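Local coordinates for protein Two-component sensor histidine kinase (PDB 6OZB) that carries a covalently bound phycoerythrobilin in a GAF domain of cyanobacterial phytochrome type and probably serves light sensing ahead of a histidine kinase, at residues T37-T40 / A41-A45; V135-C138 / H139-L143. The protein carries 1 engineered substitution. One frame throughout, in Å; residues are numbered along the deposited sequence. Where two conformers were deposited one is given.

Contact 1 (T37-T40 / A41-A45); sequences TATT and AEVRA
Val43 lies one helical turn beyond Thr39 and rests its side chain on that residue's carbonyl and methyl. Its CB stands 3.7 Å from Thr39 O and equally far from Thr40 O, over the backbone of the preceding turn. From there the branches part: with chi1 at 174°, CG1 runs anti to the backbone N, while CG2 is folded beside that N and comes back along the helix. Val43 CG2 consequently settles 3.3 Å from Thr39 O and meets Thr39 CG2 at 3.9 Å, the two side chains crossing obliquely, methyl against methyl. Thr39 OG1 is hydrogen-bonded to Ile35 O, and the same rotamer sets its CG2 toward Val43. Thr39 O, which Val43 CG2 touches, also accepts from Val43 N at 3.0 Å. One residue on, Arg44 N donates to Thr40 O at 2.9 Å. Val43 also packs on Val52 of strand 51-57, Thr39 touches Ile22 of helix 12-27, and Glu42 forms a salt bridge with Arg25. The i to i+4 backbone bonds are those of a regular alpha-helix, here helix 32-47, packed between the GAF sheet and helix 12-27, with Thr39 and Val43 as i, i+4 neighbours on one side of it.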
ATOM      1  N   THR C  37       5.556  18.706 -29.387  1.00 16.50           N
ATOM      2  CA  THR C  37       7.027  18.736 -29.279  1.00 19.04           C
ATOM      3  C   THR C  37       7.480  19.816 -28.314  1.00 31.00           C
ATOM      4  O   THR C  37       8.243  19.551 -27.376  1.00 22.32           O
ATOM      5  CB  THR C  37       7.679  18.964 -30.656  1.00 23.18           C
ATOM      6  OG1 THR C  37       7.451  17.817 -31.500  1.00 24.17           O
ATOM      7  CG2 THR C  37       9.178  19.181 -30.520  1.00 26.07           C
ATOM      8  N   ALA C  38       6.963  21.021 -28.480  1.00 23.37           N
ATOM      9  CA  ALA C  38       7.412  22.137 -27.641  1.00 24.52           C
ATOM     10  C   ALA C  38       6.996  21.958 -26.202  1.00 23.90           C
ATOM     11  O   ALA C  38       7.675  22.427 -25.288  1.00 26.98           O
ATOM     12  CB  ALA C  38       6.875  23.459 -28.181  1.00 30.26           C
ATOM     13  N   THR C  39       5.928  21.209 -25.982  1.00 21.39           N
ATOM     14  CA  THR C  39       5.363  21.087 -24.664  1.00 23.92           C
ATOM     15  C   THR C  39       6.171  20.140 -23.791  1.00 28.10           C
ATOM     16  O   THR C  39       6.287  20.348 -22.589  1.00 21.28           O
ATOM     17  CB  THR C  39       3.888  20.578 -24.727  1.00 29.20           C
ATOM     18  OG1 THR C  39       3.065  21.540 -25.414  1.00 31.96           O
ATOM     19  CG2 THR C  39       3.335  20.333 -23.334  1.00 30.21           C
ATOM     20  N   THR C  40       6.714  19.076 -24.363  1.00 26.42           N
ATOM     21  CA  THR C  40       7.407  18.105 -23.529  0.66 22.75           C
ATOM     22  C   THR C  40       8.603  18.740 -22.827  1.00 16.74           C
ATOM     23  O   THR C  40       8.901  18.399 -21.675  1.00 23.03           O
ATOM     24  CB  THR C  40       7.868  16.879 -24.332  0.66 29.44           C
ATOM     25  OG1 THR C  40       8.980  17.232 -25.163  0.66 42.23           O
ATOM     26  CG2 THR C  40       6.707  16.353 -25.160  0.66 25.10           C
ATOM     27  N   ALA C  41       9.285  19.700 -23.455  1.00 19.54           N
ATOM     28  CA  ALA C  41      10.440  20.331 -22.792  1.00 23.66           C
ATOM     29  C   ALA C  41      10.036  21.145 -21.566  1.00 31.37           C
ATOM     30  O   ALA C  41      10.738  21.181 -20.557  1.00 21.99           O
ATOM     31  CB  ALA C  41      11.215  21.222 -23.764  1.00 28.78           C
ATOM     32  N   GLU C  42       8.910  21.831 -21.672  1.00 26.54           N
ATOM     33  CA  GLU C  42       8.413  22.630 -20.559  1.00 19.87           C
ATOM     34  C   GLU C  42       7.919  21.691 -19.458  1.00 19.95           C
ATOM     35  O   GLU C  42       8.111  21.938 -18.283  1.00 20.45           O
ATOM     36  CB  GLU C  42       7.344  23.588 -21.103  1.00 21.83           C
ATOM     37  CG  GLU C  42       8.048  24.599 -22.013  1.00 28.89           C
ATOM     38  CD  GLU C  42       7.126  25.528 -22.762  1.00 41.56           C
ATOM     39  OE1 GLU C  42       5.893  25.365 -22.653  1.00 34.24           O
ATOM     40  OE2 GLU C  42       7.637  26.459 -23.440  1.00 40.11           O
ATOM     41  N   VAL C  43       7.341  20.572 -19.835  1.00 17.82           N
ATOM     42  CA  VAL C  43       6.906  19.617 -18.811  1.00 13.92           C
ATOM     43  C   VAL C  43       8.093  19.021 -18.057  1.00 15.32           C
ATOM     44  O   VAL C  43       8.060  18.866 -16.828  1.00 20.63           O
ATOM     45  CB  VAL C  43       6.022  18.509 -19.409  1.00 21.44           C
ATOM     46  CG1 VAL C  43       5.695  17.441 -18.367  1.00 21.31           C
ATOM     47  CG2 VAL C  43       4.734  19.134 -19.907  1.00 30.55           C
ATOM     48  N   ARG C  44       9.169  18.716 -18.768  1.00 14.54           N
ATOM     49  CA  ARG C  44      10.324  18.104 -18.113  1.00 17.34           C
ATOM     50  C   ARG C  44      10.901  19.077 -17.114  1.00 20.32           C
ATOM     51  O   ARG C  44      11.271  18.703 -16.009  1.00 22.34           O
ATOM     52  CB  ARG C  44      11.394  17.694 -19.128  1.00 17.45           C
ATOM     53  CG  ARG C  44      12.413  16.699 -18.564  1.00 19.13           C
ATOM     54  CD  ARG C  44      13.841  17.009 -19.005  1.00 18.41           C
ATOM     55  NE  ARG C  44      14.248  18.328 -18.545  1.00 22.04           N
ATOM     56  CZ  ARG C  44      14.671  18.627 -17.319  1.00 28.98           C
ATOM     57  NH1 ARG C  44      14.750  17.712 -16.352  1.00 23.35           N
ATOM     58  NH2 ARG C  44      15.016  19.882 -17.057  1.00 32.34           N
ATOM     59  N   ALA C  45      10.964  20.344 -17.511  1.00 21.20           N
ATOM     60  CA  ALA C  45      11.503  21.361 -16.639  1.00 24.49           C
ATOM     61  C   ALA C  45      10.655  21.472 -15.379  1.00 26.83           C
ATOM     62  O   ALA C  45      11.175  21.655 -14.284  1.00 24.70           O
ATOM     63  CB  ALA C  45      11.571  22.683 -17.360  1.00 27.26           C
TER

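Contact 2 (V135-C138 / H139-L143); sequences VDSC and HVEYL. With PEB (phycoerythrobilin), chain F.
Val135 CG2 abuts the edge of the His139 imidazole in the ring plane, 4.0 Å from CD2, while the two faces of that ring are covered from different sources. Over one face lies the phycoerythrobilin, its bridge carbon CHB above the ring centre; on the opposite face Leu143 CD1 sits offset toward the rim. With CG anti to the backbone N (chi1 -169°), His139 reaches out beneath the bilin, and its NE2 donates to propionate oxygen O2C of the phycoerythrobilin at 2.9 Å. Replacing the imidazole by the methyl of an alanine here is likely to leave that propionate without this donor and to open a gap between Leu143 and the bilin. Val135 CG1 points instead to Val140 CG2, a tight apolar contact at 3.3 Å. This is the start of the chromophore-bearing helix 137-145 of the phytochrome-type GAF domain: Cys138 SG is covalently bound to CAA of the bilin, and Asp136 is the N-cap, its OD1 taking Cys138 N through the anti lone pair at 2.9 Å. Asp136 N meanwhile binds the other propionate, at O2B. Tyr142, one turn after Cys138, lies alongside the chromophore: the ring carbon CD2 is 3.0 Å from the bilin carbonyl OA, set obliquely, and bilin C3D meets the ring edge in plane. Its hydroxyl is hydrogen-bonded to Asp87. On another side of the helix, Ser137 OG and Glu141 share one water, 2.8 Å from OG and weakly bonded to OE1.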
ATOM      1  N   VAL C 135       4.067  -4.482  -8.056  1.00 14.95           N
ATOM      2  CA  VAL C 135       4.042  -4.337  -9.509  1.00 15.17           C
ATOM      3  C   VAL C 135       4.564  -5.630 -10.137  1.00 16.64           C
ATOM      4  O   VAL C 135       5.389  -6.302  -9.547  1.00 18.96           O
ATOM      5  CB  VAL C 135       4.851  -3.127  -9.963  1.00 13.80           C
ATOM      6  CG1 VAL C 135       6.356  -3.347  -9.766  1.00 17.27           C
ATOM      7  CG2 VAL C 135       4.560  -2.767 -11.436  1.00 19.28           C
ATOM      8  N   ASP C 136       4.033  -5.999 -11.303  1.00 16.61           N
ATOM      9  CA  ASP C 136       4.462  -7.207 -12.012  1.00 16.50           C
ATOM     10  C   ASP C 136       5.959  -7.178 -12.288  1.00 17.70           C
ATOM     11  O   ASP C 136       6.496  -6.141 -12.712  1.00 17.53           O
ATOM     12  CB  ASP C 136       3.709  -7.346 -13.333  1.00 19.77           C
ATOM     13  CG  ASP C 136       3.789  -8.749 -13.901  1.00 18.78           C
ATOM     14  OD1 ASP C 136       4.874  -9.125 -14.389  1.00 20.46           O
ATOM     15  OD2 ASP C 136       2.759  -9.466 -13.899  1.00 22.34           O
ATOM     16  N   SER C 137       6.631  -8.301 -12.048  1.00 16.98           N
ATOM     17  CA  SER C 137       8.080  -8.370 -12.224  0.52 17.03           C
ATOM     18  C   SER C 137       8.499  -8.080 -13.665  1.00 16.33           C
ATOM     19  O   SER C 137       9.589  -7.565 -13.905  1.00 20.79           O
ATOM     20  CB  SER C 137       8.610  -9.743 -11.804  0.52 25.12           C
ATOM     21  OG  SER C 137       8.013 -10.777 -12.565  0.52 24.17           O
ATOM     22  N   CYS C 138       7.651  -8.402 -14.631  1.00 18.49           N
ATOM     23  CA  CYS C 138       8.024  -8.153 -16.029  1.00 19.29           C
ATOM     24  C   CYS C 138       8.216  -6.664 -16.253  1.00 19.53           C
ATOM     25  O   CYS C 138       9.148  -6.253 -16.928  1.00 19.16           O
ATOM     26  CB  CYS C 138       6.978  -8.695 -16.999  1.00 20.34           C
ATOM     27  SG  CYS C 138       7.477  -8.559 -18.733  1.00 25.98           S
ATOM     28  N   HIS C 139       7.336  -5.856 -15.669  1.00 18.24           N
ATOM     29  CA  HIS C 139       7.388  -4.416 -15.829  1.00 16.14           C
ATOM     30  C   HIS C 139       8.579  -3.827 -15.048  1.00 15.63           C
ATOM     31  O   HIS C 139       9.246  -2.914 -15.535  1.00 19.66           O
ATOM     32  CB  HIS C 139       6.049  -3.792 -15.396  1.00 16.49           C
ATOM     33  CG  HIS C 139       5.892  -2.351 -15.763  1.00 16.52           C
ATOM     34  ND1 HIS C 139       6.298  -1.833 -16.979  1.00 18.51           N
ATOM     35  CD2 HIS C 139       5.357  -1.321 -15.075  1.00 16.95           C
ATOM     36  CE1 HIS C 139       6.033  -0.536 -17.007  1.00 20.23           C
ATOM     37  NE2 HIS C 139       5.458  -0.202 -15.867  1.00 20.06           N
ATOM     38  N   VAL C 140       8.879  -4.372 -13.871  1.00 21.06           N
ATOM     39  CA  VAL C 140      10.069  -3.941 -13.143  1.00 22.61           C
ATOM     40  C   VAL C 140      11.307  -4.181 -13.997  1.00 18.26           C
ATOM     41  O   VAL C 140      12.185  -3.330 -14.085  1.00 22.73           O
ATOM     42  CB  VAL C 140      10.224  -4.667 -11.812  1.00 27.63           C
ATOM     43  CG1 VAL C 140      11.701  -4.688 -11.342  1.00 36.67           C
ATOM     44  CG2 VAL C 140       9.382  -4.002 -10.822  1.00 33.34           C
ATOM     45  N   GLU C 141      11.381  -5.367 -14.583  1.00 16.34           N
ATOM     46  CA  GLU C 141      12.550  -5.749 -15.385  1.00 23.42           C
ATOM     47  C   GLU C 141      12.672  -4.858 -16.629  1.00 25.43           C
ATOM     48  O   GLU C 141      13.769  -4.488 -17.036  1.00 24.11           O
ATOM     49  CB  GLU C 141      12.468  -7.247 -15.751  1.00 25.13           C
ATOM     50  CG  GLU C 141      12.761  -8.165 -14.530  1.00 45.92           C
ATOM     51  CD  GLU C 141      12.233  -9.597 -14.662  1.00 52.73           C
ATOM     52  OE1 GLU C 141      12.067 -10.085 -15.802  1.00 50.72           O
ATOM     53  OE2 GLU C 141      11.993 -10.237 -13.610  1.00 52.04           O
ATOM     54  N   TYR C 142      11.535  -4.504 -17.212  1.00 19.20           N
ATOM     55  CA  TYR C 142      11.458  -3.620 -18.367  1.00 18.42           C
ATOM     56  C   TYR C 142      12.061  -2.253 -18.039  1.00 20.82           C
ATOM     57  O   TYR C 142      12.867  -1.709 -18.805  1.00 22.56           O
ATOM     58  CB  TYR C 142      10.000  -3.491 -18.748  1.00 23.15           C
ATOM     59  CG  TYR C 142       9.614  -2.695 -19.978  1.00 24.08           C
ATOM     60  CD1 TYR C 142       9.237  -1.365 -19.874  1.00 25.48           C
ATOM     61  CD2 TYR C 142       9.539  -3.306 -21.221  1.00 39.18           C
ATOM     62  CE1 TYR C 142       8.820  -0.649 -21.002  1.00 37.49           C
ATOM     63  CE2 TYR C 142       9.126  -2.609 -22.346  1.00 36.83           C
ATOM     64  CZ  TYR C 142       8.767  -1.289 -22.231  1.00 38.56           C
ATOM     65  OH  TYR C 142       8.359  -0.622 -23.360  1.00 36.77           O
ATOM     66  N   LEU C 143      11.677  -1.706 -16.890  1.00 18.21           N
ATOM     67  CA  LEU C 143      12.170  -0.387 -16.475  1.00 19.10           C
ATOM     68  C   LEU C 143      13.660  -0.481 -16.092  1.00 16.47           C
ATOM     69  O   LEU C 143      14.470   0.359 -16.488  1.00 22.84           O
ATOM     70  CB  LEU C 143      11.333   0.163 -15.312  1.00 15.72           C
ATOM     71  CG  LEU C 143       9.869   0.496 -15.609  1.00 15.50           C
ATOM     72  CD1 LEU C 143       9.098   0.879 -14.322  1.00 21.59           C
ATOM     73  CD2 LEU C 143       9.735   1.595 -16.600  1.00 21.23           C
TER
HETATM   74  CHC PEB F 900       4.955   0.378 -21.150  1.00 20.30           C
HETATM   75  NC  PEB F 900       3.912  -1.145 -19.421  1.00 21.58           N
HETATM   76  C1C PEB F 900       2.973  -1.110 -18.436  1.00 20.45           C
HETATM   77  C2C PEB F 900       2.443   0.152 -18.343  1.00 22.80           C
HETATM   78  C3C PEB F 900       3.054   0.935 -19.298  1.00 21.96           C
HETATM   79  C4C PEB F 900       3.976   0.103 -19.972  1.00 16.88           C
HETATM   80  CMC PEB F 900       2.680   2.393 -19.489  1.00 26.08           C
HETATM   81  CAC PEB F 900       1.339   0.537 -17.302  1.00 15.89           C
HETATM   82  CBC PEB F 900       1.931   0.683 -15.910  1.00 21.89           C
HETATM   83  CGC PEB F 900       2.607   2.026 -15.814  1.00 28.33           C
HETATM   84  O1C PEB F 900       1.919   3.063 -16.029  1.00 24.48           O
HETATM   85  O2C PEB F 900       3.835   2.118 -15.513  1.00 21.85           O
HETATM   86  ND  PEB F 900       5.937   2.422 -20.276  1.00 28.29           N
HETATM   87  C1D PEB F 900       5.141   1.791 -21.409  1.00 27.37           C
HETATM   88  C2D PEB F 900       6.019   1.959 -22.558  1.00 25.39           C
HETATM   89  C3D PEB F 900       7.203   2.571 -22.208  1.00 28.86           C
HETATM   90  C4D PEB F 900       7.229   2.910 -20.833  1.00 33.05           C
HETATM   91  CMD PEB F 900       5.682   1.394 -23.964  1.00 28.57           C
HETATM   92  CAD PEB F 900       8.384   2.759 -23.178  1.00 48.75           C
HETATM   93  CBD PEB F 900       9.059   3.950 -23.170  1.00 56.99           C
HETATM   94  OD  PEB F 900       8.104   3.485 -20.204  1.00 29.20           O
HETATM   95  NA  PEB F 900       5.784  -5.717 -20.423  1.00 24.13           N
HETATM   96  C1A PEB F 900       6.741  -6.091 -21.405  1.00 30.03           C
HETATM   97  C2A PEB F 900       6.651  -7.574 -21.651  1.00 25.55           C
HETATM   98  C3A PEB F 900       5.540  -8.111 -20.762  1.00 25.94           C
HETATM   99  C4A PEB F 900       5.024  -6.874 -19.999  1.00 25.41           C
HETATM  100  CMA PEB F 900       6.437  -7.917 -23.158  1.00 28.90           C
HETATM  101  CBA PEB F 900       6.481 -10.472 -20.371  1.00 26.91           C
HETATM  102  OA  PEB F 900       7.489  -5.305 -21.961  1.00 28.26           O
HETATM  103  CHA PEB F 900       4.078  -6.962 -19.021  1.00 19.65           C
HETATM  104  CAA PEB F 900       5.891  -9.197 -19.740  1.00 23.54           C
HETATM  105  NB  PEB F 900       3.600  -4.321 -18.665  1.00 17.61           N
HETATM  106  C1B PEB F 900       3.500  -5.742 -18.308  1.00 19.17           C
HETATM  107  C2B PEB F 900       2.703  -5.915 -17.117  1.00 17.53           C
HETATM  108  C3B PEB F 900       2.298  -4.608 -16.696  1.00 17.51           C
HETATM  109  C4B PEB F 900       2.836  -3.576 -17.652  1.00 21.89           C
HETATM  110  CHB PEB F 900       2.568  -2.240 -17.487  1.00 18.16           C
HETATM  111  CMB PEB F 900       2.383  -7.227 -16.475  1.00 20.81           C
HETATM  112  CAB PEB F 900       1.452  -4.286 -15.482  1.00 17.13           C
HETATM  113  CBB PEB F 900       2.365  -3.889 -14.342  1.00 17.57           C
HETATM  114  CGB PEB F 900       1.447  -3.751 -13.126  1.00 22.39           C
HETATM  115  O1B PEB F 900       0.574  -2.832 -13.141  1.00 27.88           O
HETATM  116  O2B PEB F 900       1.545  -4.553 -12.166  1.00 17.11           O
HETATM  117  O   HOH W   1       9.331 -11.312 -14.958  1.00 41.34           O

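In the fold
Both contacts are local, between residues three to five apart, and lie in the same GAF domain on opposite sides of the chain's centre, with centres about 27 Å apart: contact 1 runs inside a helix, contact 2 spans the start of one. Contact 1 belongs to helix 32-47, packed against strands 51-57 and 63-70 and helix 12-27, so Thr39, Thr40 and Val43 are buried against protein while Ala41 is exposed. Contact 2 follows strand 131-134, the strand at one edge of the sheet; Val135, Asp136, Cys138, His139 and Tyr142 line the bilin pocket, with Arg133 adding a hydrogen bond, while Glu141 is exposed. Methyl packing and backbone bonds dominate the first; the second adds a thioether-type linkage, propionate binding and a capped helix start.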